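Local atomic coordinates of Cow rumen GH26 endo-mannanase (Metagenome, PDB entry 6UEH), a protein that probably cleaves the internal beta-1,4 linkages of mannans such as galactomannan, as a ruminal endo-mannanase of glycoside hydrolase family 26. Residues F51-K56 against H105-G110; A150-Q155 against D301-L306; L426-S431 against C449-E454. One frame throughout, in Å; residues are numbered along the deposited sequence.

Overall arrangement
Contact 1 comes first along the chain and lies in the CBM6 range. It links strand 49-55 with the crossing from strand 97-107 to strand 110-117. Contacts 2 and 3 follow in order, within the family 26 range, which forms a TIM barrel. Contact 2 sits where the chain enters barrel strand 306-309. Contact 3 sits where barrel strand 423-429 ends, so the two lie at opposite ends of the barrel strands. Their centres are about 26 Å apart. The centre of contact 1 is about 33 Å from that of contact 3 and about 47 Å from that of contact 2. The contacts do not touch, but Arg106 of contact 1 is salt-bridged to Glu441 of the hydrolase range.

Contact 1: residues F51-K56 against H105-G110; sequences FNVTVK and HRLNKG
Val55 and Gly110 form an antiparallel hydrogen-bonded pair. Gly110 N gives a nearly straight bond to Val55 O at 2.9 Å, in the carbonyl plane. The return bond, from Val55 N to Gly110 O at 3.1 Å, comes in tilted from the carbonyl plane of Gly110. Gly110 O also receives a CA-H contact from Thr54 CA at 3.3 Å. Gly110 has a phi of 98°. With these backbone angles a side chain would press against the carbonyl oxygen of Lys109, which explains a glycine here.

One side-chain bond crosses the contact. Lys109 NZ donates to Lys56 O at 2.8 Å, in the carbonyl plane. The lysine chain runs extended and then bends at its last torsion (chi4 61°), which turns the ammonium back onto the oxygen.

The apolar part is made by three branched side chains. CD1 of Leu107 meets Val53 CG1 at 3.6 Å and Val55 CG1 at 4.0 Å. The leucine crosses each valine at about a right angle. The other branch of Val55, CG2, lies against the backbone, 3.3 Å from Asn108 O. Tyr61 and Phe63 of strand 59-69 also touch Leu107.

Polar side chains brace each segment separately. Asn52 ND2 donates to Thr54 OG1 at 2.9 Å, with the oxygen in the amide plane. Arg106 NE bonds to Asn108 OD1, while its other nitrogens make salt bridges to Asp58 and to Glu441, a residue of the hydrolase range.

Strand 97-107 belongs to one sheet, and strands 49-55 and 110-117 to another. Residues 105-110 carry the chain between them, a crossing of the kind found in the beta-sandwich of CBM6 modules.

Contact 2: residues A150-Q155 against D301-L306; sequences ATKEAQ and DEKVPL
The side chain of Glu153 crosses that of Lys303 at a slant. Glu153 CG is 3.5 Å from Lys303 O. Glu153 OE2 rests on the aliphatic chain, 3.5 Å from Lys303 CD. The bend in the glutamate (chi2 80°) puts its carboxylate there. Lys152 NZ binds the carboxylate in a salt bridge, 2.8 Å from Glu153 OE2 on the syn side and somewhat out of plane. Lys303 NZ stays 4.3 Å from Glu153 OE2, beyond a salt bridge. Beside this group, Pro305 packs on the first turn of helix 152-164. Its CB is 3.8 Å from Ala154 CA, and its CD is 3.9 Å from Glu153 CB. No hydrogen bond spans the two segments.

Helix ends position both partners. Thr151 is the N-cap of helix 152-164, and its OG1 accepts from Ala154 N at 3.3 Å. Lys303, with a positive phi of 58°, is the C-prime residue of a Schellman motif that ends helix 280-301. Val304 N bonds back to Leu299 O, and Lys303 N to Gln300 O. Val304 then packs on helix 220-230, and Pro305 leads into barrel strand 306-309. The contact therefore ties the start of helix 152-164 to the entry of that strand.

Two lysine ammonium groups thus stand by one carboxylate. Lys152 NZ and Lys303 NZ are 3.4 Å apart without a hydrogen bond, like charges that the carboxylate beside them probably offsets in part. Their charges are likely to favour the ionised form of Glu153, while the apolar contacts of Pro305 and Ala154 add the buried part of the joint.

Contact 3: residues L426-S431 against C449-E454; sequences LAENDS and CPWYGE
Cys449 and Asn429 meet through both backbone and side chain. Cys449 N donates to Asn429 OD1 at 3.0 Å, a fairly straight bond that arrives tilted from the carbonyl plane. In return Asn429 N gives Cys449 O a weak bond. Asp430 O takes the other end of the amide, Asn429 ND2, at 3.2 Å from above its carbonyl plane. A chi1 of 48° sets the Asn429 amide between its own backbone N and carbonyl carbon, beside Pro450. An alanine here would remove the amide, and Cys449 N would probably be left without its acceptor. Cys449 CB packs on Ala427 O at 3.4 Å.

Asn429 O takes Trp451 N at 3.3 Å, nearly along the C=O axis, and a CA-H contact from Pro450. The single backbone bridge between Asn429 and Pro450 lies at the C-terminal end of the seventh barrel strand, the end at which TIM-barrel glycosidases carry their active site. An acetate ion, probably from the crystallisation liquor, lies about 3 Å from the side chain of Glu428.

The carboxylate of Glu428 lies over one face of the Trp451 ring, toward the rim, with the two planes 25° apart. Glu428 OE2 is 3.3 Å from Trp451 CZ3. Tyr452 touches the opposite face of the indole. Arg309 makes a salt bridge to Glu428 OE2, and Tyr388 OH is hydrogen-bonded to Glu428 OE1.

Contact 1: residues F51-K56 against H105-G110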
ATOM      1  N   PHE A  51      16.060  20.513  18.482  1.00 14.66           N
ATOM      2  CA  PHE A  51      15.345  21.071  19.621  1.00 16.24           C
ATOM      3  C   PHE A  51      14.506  19.975  20.261  1.00 16.15           C
ATOM      4  O   PHE A  51      14.285  18.921  19.660  1.00 14.83           O
ATOM      5  CB  PHE A  51      14.466  22.252  19.200  1.00 16.80           C
ATOM      6  CG  PHE A  51      13.349  21.881  18.261  1.00 17.06           C
ATOM      7  CD1 PHE A  51      13.599  21.663  16.914  1.00 16.23           C
ATOM      8  CD2 PHE A  51      12.045  21.776  18.720  1.00 17.99           C
ATOM      9  CE1 PHE A  51      12.572  21.333  16.046  1.00 16.62           C
ATOM     10  CE2 PHE A  51      11.014  21.445  17.857  1.00 17.93           C
ATOM     11  CZ  PHE A  51      11.277  21.221  16.519  1.00 16.35           C
ATOM     12  N   ASN A  52      14.040  20.223  21.478  1.00 18.07           N
ATOM     13  CA  ASN A  52      13.258  19.234  22.203  1.00 17.36           C
ATOM     14  C   ASN A  52      11.768  19.546  22.248  1.00 16.53           C
ATOM     15  O   ASN A  52      11.363  20.705  22.362  1.00 15.52           O
ATOM     16  CB  ASN A  52      13.785  19.089  23.630  1.00 21.12           C
ATOM     17  CG  ASN A  52      12.878  18.244  24.501  1.00 24.64           C
ATOM     18  OD1 ASN A  52      12.869  17.016  24.401  1.00 24.90           O
ATOM     19  ND2 ASN A  52      12.102  18.899  25.360  1.00 25.95           N
ATOM     20  N   VAL A  53      10.962  18.495  22.144  1.00 16.39           N
ATOM     21  CA  VAL A  53       9.535  18.573  22.416  1.00 16.75           C
ATOM     22  C   VAL A  53       9.177  17.500  23.434  1.00 17.40           C
ATOM     23  O   VAL A  53       9.513  16.329  23.255  1.00 18.28           O
ATOM     24  CB  VAL A  53       8.683  18.380  21.146  1.00 16.26           C
ATOM     25  CG1 VAL A  53       7.203  18.480  21.488  1.00 17.38           C
ATOM     26  CG2 VAL A  53       9.055  19.407  20.094  1.00 15.79           C
ATOM     27  N   THR A  54       8.506  17.900  24.509  1.00 18.00           N
ATOM     28  CA  THR A  54       8.099  16.961  25.546  1.00 18.28           C
ATOM     29  C   THR A  54       6.581  16.818  25.570  1.00 19.18           C
ATOM     30  O   THR A  54       5.859  17.817  25.608  1.00 20.87           O
ATOM     31  CB  THR A  54       8.603  17.401  26.934  1.00 18.74           C
ATOM     32  OG1 THR A  54      10.030  17.511  26.908  1.00 19.08           O
ATOM     33  CG2 THR A  54       8.201  16.392  27.999  1.00 20.00           C
ATOM     34  N   VAL A  55       6.100  15.576  25.534  1.00 17.44           N
ATOM     35  CA  VAL A  55       4.662  15.311  25.535  1.00 18.58           C
ATOM     36  C   VAL A  55       4.275  14.328  26.640  1.00 19.38           C
ATOM     37  O   VAL A  55       5.096  13.521  27.078  1.00 19.63           O
ATOM     38  CB  VAL A  55       4.183  14.754  24.172  1.00 16.07           C
ATOM     39  CG1 VAL A  55       4.470  15.747  23.059  1.00 14.73           C
ATOM     40  CG2 VAL A  55       4.844  13.417  23.874  1.00 16.52           C
ATOM     41  N   LYS A  56       3.022  14.399  27.083  1.00 17.51           N
ATOM     42  CA  LYS A  56       2.531  13.527  28.148  1.00 21.41           C
ATOM     43  C   LYS A  56       2.263  12.109  27.653  1.00 21.22           C
ATOM     44  O   LYS A  56       2.446  11.137  28.392  1.00 20.75           O
ATOM     45  CB  LYS A  56       1.251  14.096  28.771  1.00 24.04           C
ATOM     46  CG  LYS A  56       1.417  15.440  29.463  1.00 26.73           C
ATOM     47  CD  LYS A  56       0.228  15.732  30.379  1.00 29.34           C
ATOM     48  CE  LYS A  56       0.306  17.131  30.973  1.00 30.78           C
ATOM     49  NZ  LYS A  56      -0.748  17.359  32.004  1.00 30.46           N
ATOM     50  N   HIS A 105       4.428  13.089  12.240  1.00 16.59           N
ATOM     51  CA  HIS A 105       5.225  12.008  12.796  1.00 17.69           C
ATOM     52  C   HIS A 105       4.950  11.800  14.277  1.00 17.98           C
ATOM     53  O   HIS A 105       4.468  12.694  14.972  1.00 18.32           O
ATOM     54  CB  HIS A 105       6.708  12.280  12.549  1.00 17.00           C
ATOM     55  CG  HIS A 105       7.022  12.582  11.118  1.00 17.19           C
ATOM     56  ND1 HIS A 105       6.879  11.646  10.116  1.00 18.65           N
ATOM     57  CD2 HIS A 105       7.436  13.719  10.514  1.00 16.66           C
ATOM     58  CE1 HIS A 105       7.208  12.191   8.958  1.00 17.73           C
ATOM     59  NE2 HIS A 105       7.550  13.448   9.173  1.00 15.78           N
ATOM     60  N   ARG A 106       5.252  10.596  14.746  1.00 17.96           N
ATOM     61  CA  ARG A 106       4.948  10.203  16.110  1.00 18.19           C
ATOM     62  C   ARG A 106       5.924  10.809  17.111  1.00 16.91           C
ATOM     63  O   ARG A 106       7.140  10.682  16.966  1.00 17.65           O
ATOM     64  CB  ARG A 106       4.953   8.676  16.219  1.00 17.21           C
ATOM     65  CG  ARG A 106       4.635   8.117  17.592  1.00 14.86           C
ATOM     66  CD  ARG A 106       4.405   6.616  17.482  1.00 17.34           C
ATOM     67  NE  ARG A 106       4.260   5.960  18.777  1.00 18.45           N
ATOM     68  CZ  ARG A 106       3.911   4.686  18.924  1.00 18.77           C
ATOM     69  NH1 ARG A 106       3.667   3.939  17.854  1.00 18.71           N
ATOM     70  NH2 ARG A 106       3.804   4.158  20.137  1.00 18.86           N
ATOM     71  N   LEU A 107       5.378  11.492  18.109  1.00 15.95           N
ATOM     72  CA  LEU A 107       6.145  11.858  19.289  1.00 16.25           C
ATOM     73  C   LEU A 107       5.759  10.904  20.406  1.00 18.44           C
ATOM     74  O   LEU A 107       4.581  10.590  20.584  1.00 19.55           O
ATOM     75  CB  LEU A 107       5.890  13.306  19.705  1.00 15.34           C
ATOM     76  CG  LEU A 107       6.314  14.404  18.732  1.00 16.41           C
ATOM     77  CD1 LEU A 107       6.176  15.762  19.394  1.00 17.25           C
ATOM     78  CD2 LEU A 107       7.732  14.184  18.244  1.00 14.77           C
ATOM     79  N   ASN A 108       6.749  10.435  21.154  1.00 17.85           N
ATOM     80  CA  ASN A 108       6.486   9.478  22.214  1.00 19.05           C
ATOM     81  C   ASN A 108       6.572  10.112  23.596  1.00 18.52           C
ATOM     82  O   ASN A 108       7.214  11.150  23.773  1.00 17.84           O
ATOM     83  CB  ASN A 108       7.450   8.299  22.095  1.00 21.10           C
ATOM     84  CG  ASN A 108       7.153   7.433  20.883  1.00 23.44           C
ATOM     85  OD1 ASN A 108       6.008   7.046  20.654  1.00 24.84           O
ATOM     86  ND2 ASN A 108       8.178   7.146  20.090  1.00 24.83           N
ATOM     87  N   LYS A 109       5.900   9.484  24.559  1.00 18.53           N
ATOM     88  CA  LYS A 109       5.844   9.953  25.942  1.00 18.99           C
ATOM     89  C   LYS A 109       7.207  10.391  26.471  1.00 19.27           C
ATOM     90  O   LYS A 109       8.178   9.635  26.421  1.00 19.85           O
ATOM     91  CB  LYS A 109       5.268   8.854  26.838  1.00 20.54           C
ATOM     92  CG  LYS A 109       5.120   9.247  28.295  1.00 24.39           C
ATOM     93  CD  LYS A 109       4.491   8.120  29.098  1.00 28.43           C
ATOM     94  CE  LYS A 109       4.223   8.544  30.533  1.00 32.87           C
ATOM     95  NZ  LYS A 109       3.283   9.699  30.604  1.00 35.57           N
ATOM     96  N   GLY A 110       7.275  11.624  26.963  1.00 18.67           N
ATOM     97  CA  GLY A 110       8.521  12.172  27.463  1.00 18.78           C
ATOM     98  C   GLY A 110       9.225  13.055  26.449  1.00 18.35           C
ATOM     99  O   GLY A 110       8.588  13.677  25.599  1.00 16.72           O
TER

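Contact 2: residues A150-Q155 against D301-L306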
ATOM      1  N   ALA A 150     -21.846  -0.696 -12.141  1.00 21.56           N
ATOM      2  CA  ALA A 150     -21.554  -1.529 -10.972  1.00 20.63           C
ATOM      3  C   ALA A 150     -22.824  -2.131 -10.374  1.00 20.71           C
ATOM      4  O   ALA A 150     -23.825  -1.437 -10.215  1.00 18.30           O
ATOM      5  CB  ALA A 150     -20.817  -0.718  -9.924  1.00 17.49           C
ATOM      6  N   THR A 151     -22.785  -3.425 -10.066  1.00 17.71           N
ATOM      7  CA  THR A 151     -23.944  -4.100  -9.492  1.00 17.92           C
ATOM      8  C   THR A 151     -24.254  -3.516  -8.120  1.00 18.86           C
ATOM      9  O   THR A 151     -23.397  -2.883  -7.508  1.00 17.76           O
ATOM     10  CB  THR A 151     -23.723  -5.616  -9.363  1.00 17.70           C
ATOM     11  OG1 THR A 151     -22.661  -5.868  -8.431  1.00 17.31           O
ATOM     12  CG2 THR A 151     -23.375  -6.225 -10.716  1.00 18.98           C
ATOM     13  N   LYS A 152     -25.474  -3.724  -7.638  1.00 19.95           N
ATOM     14  CA  LYS A 152     -25.862  -3.165  -6.347  1.00 22.35           C
ATOM     15  C   LYS A 152     -25.052  -3.796  -5.214  1.00 22.41           C
ATOM     16  O   LYS A 152     -24.711  -3.122  -4.244  1.00 23.68           O
ATOM     17  CB  LYS A 152     -27.367  -3.336  -6.102  1.00 25.42           C
ATOM     18  CG  LYS A 152     -27.869  -4.771  -6.079  1.00 28.52           C
ATOM     19  CD  LYS A 152     -29.378  -4.805  -5.867  1.00 31.76           C
ATOM     20  CE  LYS A 152     -29.888  -6.221  -5.634  1.00 34.17           C
ATOM     21  NZ  LYS A 152     -29.628  -7.116  -6.796  1.00 35.29           N
ATOM     22  N   GLU A 153     -24.723  -5.076  -5.349  1.00 21.16           N
ATOM     23  CA  GLU A 153     -23.936  -5.764  -4.331  1.00 19.77           C
ATOM     24  C   GLU A 153     -22.528  -5.185  -4.239  1.00 18.77           C
ATOM     25  O   GLU A 153     -21.996  -5.009  -3.144  1.00 17.02           O
ATOM     26  CB  GLU A 153     -23.867  -7.268  -4.613  1.00 19.34           C
ATOM     27  CG  GLU A 153     -25.195  -8.001  -4.463  1.00 21.15           C
ATOM     28  CD  GLU A 153     -26.101  -7.833  -5.667  1.00 23.64           C
ATOM     29  OE1 GLU A 153     -25.608  -7.414  -6.735  1.00 23.87           O
ATOM     30  OE2 GLU A 153     -27.309  -8.122  -5.546  1.00 25.95           O
ATOM     31  N   ALA A 154     -21.931  -4.887  -5.390  1.00 18.64           N
ATOM     32  CA  ALA A 154     -20.588  -4.313  -5.429  1.00 16.71           C
ATOM     33  C   ALA A 154     -20.552  -2.921  -4.806  1.00 16.79           C
ATOM     34  O   ALA A 154     -19.670  -2.611  -4.004  1.00 16.55           O
ATOM     35  CB  ALA A 154     -20.078  -4.262  -6.864  1.00 16.64           C
ATOM     36  N   GLN A 155     -21.516  -2.085  -5.177  1.00 17.17           N
ATOM     37  CA  GLN A 155     -21.571  -0.719  -4.675  1.00 17.50           C
ATOM     38  C   GLN A 155     -21.873  -0.689  -3.178  1.00 17.38           C
ATOM     39  O   GLN A 155     -21.316   0.126  -2.440  1.00 17.30           O
ATOM     40  CB  GLN A 155     -22.616   0.093  -5.444  1.00 18.49           C
ATOM     41  CG  GLN A 155     -22.646   1.566  -5.065  1.00 19.64           C
ATOM     42  CD  GLN A 155     -21.303   2.244  -5.265  1.00 20.03           C
ATOM     43  OE1 GLN A 155     -20.900   2.526  -6.393  1.00 20.02           O
ATOM     44  NE2 GLN A 155     -20.599   2.499  -4.167  1.00 20.87           N
ATOM     45  N   ASP A 301     -23.620 -13.994 -11.579  1.00 19.29           N
ATOM     46  CA  ASP A 301     -24.892 -14.710 -11.662  1.00 21.57           C
ATOM     47  C   ASP A 301     -25.499 -14.945 -10.285  1.00 20.56           C
ATOM     48  O   ASP A 301     -26.713 -14.852 -10.109  1.00 21.50           O
ATOM     49  CB  ASP A 301     -24.716 -16.055 -12.373  1.00 23.80           C
ATOM     50  CG  ASP A 301     -24.538 -15.911 -13.869  1.00 26.03           C
ATOM     51  OD1 ASP A 301     -24.949 -14.872 -14.426  1.00 25.64           O
ATOM     52  OD2 ASP A 301     -24.001 -16.851 -14.494  1.00 28.31           O
ATOM     53  N   GLU A 302     -24.649 -15.261  -9.314  1.00 18.90           N
ATOM     54  CA  GLU A 302     -25.106 -15.540  -7.958  1.00 21.81           C
ATOM     55  C   GLU A 302     -25.017 -14.298  -7.074  1.00 21.42           C
ATOM     56  O   GLU A 302     -25.062 -14.396  -5.846  1.00 20.96           O
ATOM     57  CB  GLU A 302     -24.291 -16.684  -7.347  1.00 23.94           C
ATOM     58  CG  GLU A 302     -24.256 -17.953  -8.198  1.00 25.20           C
ATOM     59  CD  GLU A 302     -25.578 -18.702  -8.217  1.00 29.70           C
ATOM     60  OE1 GLU A 302     -26.452 -18.403  -7.375  1.00 30.43           O
ATOM     61  OE2 GLU A 302     -25.738 -19.601  -9.074  1.00 31.42           O
ATOM     62  N   LYS A 303     -24.888 -13.136  -7.714  1.00 20.44           N
ATOM     63  CA  LYS A 303     -24.882 -11.840  -7.034  1.00 22.04           C
ATOM     64  C   LYS A 303     -23.784 -11.736  -5.980  1.00 21.65           C
ATOM     65  O   LYS A 303     -24.016 -11.254  -4.869  1.00 18.52           O
ATOM     66  CB  LYS A 303     -26.248 -11.565  -6.395  1.00 25.82           C
ATOM     67  CG  LYS A 303     -27.387 -11.495  -7.396  1.00 28.67           C
ATOM     68  CD  LYS A 303     -28.703 -11.148  -6.720  1.00 33.44           C
ATOM     69  CE  LYS A 303     -29.814 -10.987  -7.746  1.00 36.19           C
ATOM     70  NZ  LYS A 303     -29.474  -9.943  -8.758  1.00 37.55           N
ATOM     71  N   VAL A 304     -22.587 -12.186  -6.340  1.00 19.09           N
ATOM     72  CA  VAL A 304     -21.444 -12.127  -5.439  1.00 18.16           C
ATOM     73  C   VAL A 304     -20.447 -11.066  -5.891  1.00 16.29           C
ATOM     74  O   VAL A 304     -19.869 -11.172  -6.973  1.00 14.69           O
ATOM     75  CB  VAL A 304     -20.718 -13.483  -5.347  1.00 16.84           C
ATOM     76  CG1 VAL A 304     -19.480 -13.356  -4.476  1.00 15.79           C
ATOM     77  CG2 VAL A 304     -21.654 -14.550  -4.798  1.00 17.45           C
ATOM     78  N   PRO A 305     -20.257 -10.031  -5.060  1.00 16.19           N
ATOM     79  CA  PRO A 305     -19.259  -8.990  -5.316  1.00 15.89           C
ATOM     80  C   PRO A 305     -17.864  -9.484  -4.949  1.00 15.68           C
ATOM     81  O   PRO A 305     -17.736 -10.384  -4.117  1.00 16.18           O
ATOM     82  CB  PRO A 305     -19.702  -7.851  -4.399  1.00 16.45           C
ATOM     83  CG  PRO A 305     -20.336  -8.554  -3.247  1.00 18.23           C
ATOM     84  CD  PRO A 305     -21.020  -9.768  -3.828  1.00 16.59           C
ATOM     85  N   LEU A 306     -16.839  -8.899  -5.559  1.00 15.41           N
ATOM     86  CA  LEU A 306     -15.469  -9.348  -5.347  1.00 14.38           C
ATOM     87  C   LEU A 306     -14.480  -8.186  -5.382  1.00 13.90           C
ATOM     88  O   LEU A 306     -14.499  -7.375  -6.305  1.00 13.48           O
ATOM     89  CB  LEU A 306     -15.085 -10.390  -6.408  1.00 15.95           C
ATOM     90  CG  LEU A 306     -13.673 -10.975  -6.364  1.00 16.43           C
ATOM     91  CD1 LEU A 306     -13.497 -11.859  -5.135  1.00 16.20           C
ATOM     92  CD2 LEU A 306     -13.374 -11.747  -7.643  1.00 17.22           C
TER

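Contact 3: residues L426-S431 against C449-E454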
ATOM      1  N   LEU A 426      -3.696  -2.977   3.163  1.00 15.04           N
ATOM      2  CA  LEU A 426      -2.598  -3.932   3.113  1.00 14.78           C
ATOM      3  C   LEU A 426      -3.108  -5.200   2.440  1.00 14.09           C
ATOM      4  O   LEU A 426      -3.591  -6.117   3.106  1.00 14.24           O
ATOM      5  CB  LEU A 426      -2.063  -4.234   4.515  1.00 14.39           C
ATOM      6  CG  LEU A 426      -1.332  -3.092   5.224  1.00 15.82           C
ATOM      7  CD1 LEU A 426      -1.012  -3.465   6.665  1.00 17.80           C
ATOM      8  CD2 LEU A 426      -0.064  -2.719   4.467  1.00 14.25           C
ATOM      9  N   ALA A 427      -3.020  -5.232   1.113  1.00 14.78           N
ATOM     10  CA  ALA A 427      -3.565  -6.335   0.322  1.00 15.62           C
ATOM     11  C   ALA A 427      -2.851  -7.650   0.614  1.00 17.50           C
ATOM     12  O   ALA A 427      -3.454  -8.721   0.536  1.00 18.41           O
ATOM     13  CB  ALA A 427      -3.484  -6.007  -1.162  1.00 15.92           C
ATOM     14  N   GLU A 428      -1.561  -7.555   0.922  1.00 16.67           N
ATOM     15  CA  GLU A 428      -0.763  -8.699   1.360  1.00 16.70           C
ATOM     16  C   GLU A 428       0.238  -8.254   2.414  1.00 15.73           C
ATOM     17  O   GLU A 428       0.676  -7.102   2.414  1.00 15.26           O
ATOM     18  CB  GLU A 428       0.000  -9.347   0.199  1.00 17.40           C
ATOM     19  CG  GLU A 428      -0.844  -9.942  -0.908  1.00 17.08           C
ATOM     20  CD  GLU A 428       0.001 -10.668  -1.940  1.00 17.60           C
ATOM     21  OE1 GLU A 428       1.161 -11.005  -1.624  1.00 17.15           O
ATOM     22  OE2 GLU A 428      -0.489 -10.896  -3.064  1.00 17.91           O
ATOM     23  N   ASN A 429       0.611  -9.168   3.303  1.00 16.04           N
ATOM     24  CA  ASN A 429       1.693  -8.900   4.240  1.00 16.08           C
ATOM     25  C   ASN A 429       2.278 -10.175   4.832  1.00 16.22           C
ATOM     26  O   ASN A 429       1.677 -11.248   4.740  1.00 15.84           O
ATOM     27  CB  ASN A 429       1.224  -7.974   5.374  1.00 17.45           C
ATOM     28  CG  ASN A 429      -0.098  -8.411   5.991  1.00 18.57           C
ATOM     29  OD1 ASN A 429      -1.153  -7.835   5.708  1.00 18.38           O
ATOM     30  ND2 ASN A 429      -0.047  -9.428   6.844  1.00 17.26           N
ATOM     31  N   ASP A 430       3.470 -10.067   5.408  1.00 16.09           N
ATOM     32  CA  ASP A 430       3.928 -11.110   6.309  1.00 16.68           C
ATOM     33  C   ASP A 430       3.369 -10.751   7.676  1.00 17.32           C
ATOM     34  O   ASP A 430       2.280 -11.195   8.032  1.00 17.75           O
ATOM     35  CB  ASP A 430       5.464 -11.258   6.317  1.00 16.61           C
ATOM     36  CG  ASP A 430       6.200  -9.937   6.163  1.00 16.57           C
ATOM     37  OD1 ASP A 430       5.632  -8.878   6.496  1.00 15.21           O
ATOM     38  OD2 ASP A 430       7.368  -9.969   5.713  1.00 17.78           O
ATOM     39  N   SER A 431       4.087  -9.913   8.417  1.00 15.86           N
ATOM     40  CA  SER A 431       3.610  -9.468   9.718  1.00 16.04           C
ATOM     41  C   SER A 431       2.422  -8.517   9.597  1.00 14.75           C
ATOM     42  O   SER A 431       2.430  -7.599   8.779  1.00 15.64           O
ATOM     43  CB  SER A 431       4.734  -8.777  10.502  1.00 17.95           C
ATOM     44  OG  SER A 431       5.738  -9.699  10.887  1.00 18.81           O
ATOM     45  N   CYS A 449      -4.024  -8.630   5.382  1.00 14.49           N
ATOM     46  CA  CYS A 449      -4.171  -9.964   4.821  1.00 15.84           C
ATOM     47  C   CYS A 449      -2.831 -10.680   4.704  1.00 15.64           C
ATOM     48  O   CYS A 449      -2.111 -10.498   3.722  1.00 15.35           O
ATOM     49  CB  CYS A 449      -4.843  -9.888   3.447  1.00 16.44           C
ATOM     50  SG  CYS A 449      -5.257 -11.490   2.720  1.00 16.56           S
ATOM     51  N   PRO A 450      -2.489 -11.495   5.711  1.00 15.53           N
ATOM     52  CA  PRO A 450      -1.292 -12.333   5.604  1.00 15.99           C
ATOM     53  C   PRO A 450      -1.428 -13.328   4.456  1.00 16.99           C
ATOM     54  O   PRO A 450      -2.543 -13.748   4.140  1.00 16.76           O
ATOM     55  CB  PRO A 450      -1.243 -13.059   6.954  1.00 16.86           C
ATOM     56  CG  PRO A 450      -2.080 -12.224   7.876  1.00 17.09           C
ATOM     57  CD  PRO A 450      -3.156 -11.642   7.014  1.00 16.56           C
ATOM     58  N   TRP A 451      -0.312 -13.692   3.836  1.00 16.06           N
ATOM     59  CA  TRP A 451      -0.324 -14.728   2.813  1.00 17.18           C
ATOM     60  C   TRP A 451      -0.562 -16.071   3.503  1.00 17.92           C
ATOM     61  O   TRP A 451      -0.592 -16.137   4.735  1.00 18.42           O
ATOM     62  CB  TRP A 451       0.989 -14.719   2.024  1.00 17.11           C
ATOM     63  CG  TRP A 451       0.891 -15.309   0.643  1.00 18.60           C
ATOM     64  CD1 TRP A 451       1.605 -16.363   0.151  1.00 18.31           C
ATOM     65  CD2 TRP A 451       0.032 -14.874  -0.421  1.00 19.30           C
ATOM     66  NE1 TRP A 451       1.245 -16.610  -1.152  1.00 19.31           N
ATOM     67  CE2 TRP A 451       0.280 -15.713  -1.526  1.00 19.84           C
ATOM     68  CE3 TRP A 451      -0.923 -13.860  -0.547  1.00 19.55           C
ATOM     69  CZ2 TRP A 451      -0.393 -15.570  -2.739  1.00 19.64           C
ATOM     70  CZ3 TRP A 451      -1.592 -13.723  -1.753  1.00 19.46           C
ATOM     71  CH2 TRP A 451      -1.321 -14.570  -2.832  1.00 18.30           C
ATOM     72  N   TYR A 452      -0.743 -17.135   2.728  1.00 17.85           N
ATOM     73  CA  TYR A 452      -0.994 -18.446   3.319  1.00 19.75           C
ATOM     74  C   TYR A 452       0.284 -19.074   3.872  1.00 20.17           C
ATOM     75  O   TYR A 452       1.374 -18.521   3.728  1.00 19.13           O
ATOM     76  CB  TYR A 452      -1.641 -19.390   2.298  1.00 20.71           C
ATOM     77  CG  TYR A 452      -0.926 -19.486   0.967  1.00 21.47           C
ATOM     78  CD1 TYR A 452       0.271 -20.183   0.845  1.00 22.99           C
ATOM     79  CD2 TYR A 452      -1.459 -18.899  -0.172  1.00 21.14           C
ATOM     80  CE1 TYR A 452       0.921 -20.279  -0.371  1.00 23.95           C
ATOM     81  CE2 TYR A 452      -0.818 -18.992  -1.391  1.00 22.27           C
ATOM     82  CZ  TYR A 452       0.372 -19.682  -1.484  1.00 24.67           C
ATOM     83  OH  TYR A 452       1.015 -19.775  -2.694  1.00 28.12           O
ATOM     84  N   GLY A 453       0.139 -20.232   4.506  1.00 20.74           N
ATOM     85  CA  GLY A 453       1.282 -20.954   5.034  1.00 21.77           C
ATOM     86  C   GLY A 453       1.969 -20.244   6.185  1.00 21.81           C
ATOM     87  O   GLY A 453       1.315 -19.743   7.099  1.00 19.07           O
ATOM     88  N   GLU A 454       3.297 -20.190   6.122  1.00 22.13           N
ATOM     89  CA  GLU A 454       4.120 -19.691   7.221  1.00 23.02           C
ATOM     90  C   GLU A 454       3.832 -18.245   7.615  1.00 20.56           C
ATOM     91  O   GLU A 454       4.149 -17.828   8.727  1.00 20.71           O
ATOM     92  CB  GLU A 454       5.603 -19.817   6.862  1.00 26.75           C
ATOM     93  CG  GLU A 454       6.075 -18.808   5.822  1.00 29.41           C
ATOM     94  CD  GLU A 454       7.587 -18.684   5.771  1.00 33.95           C
ATOM     95  OE1 GLU A 454       8.096 -17.546   5.888  1.00 34.97           O
ATOM     96  OE2 GLU A 454       8.266 -19.720   5.613  1.00 35.81           O
TER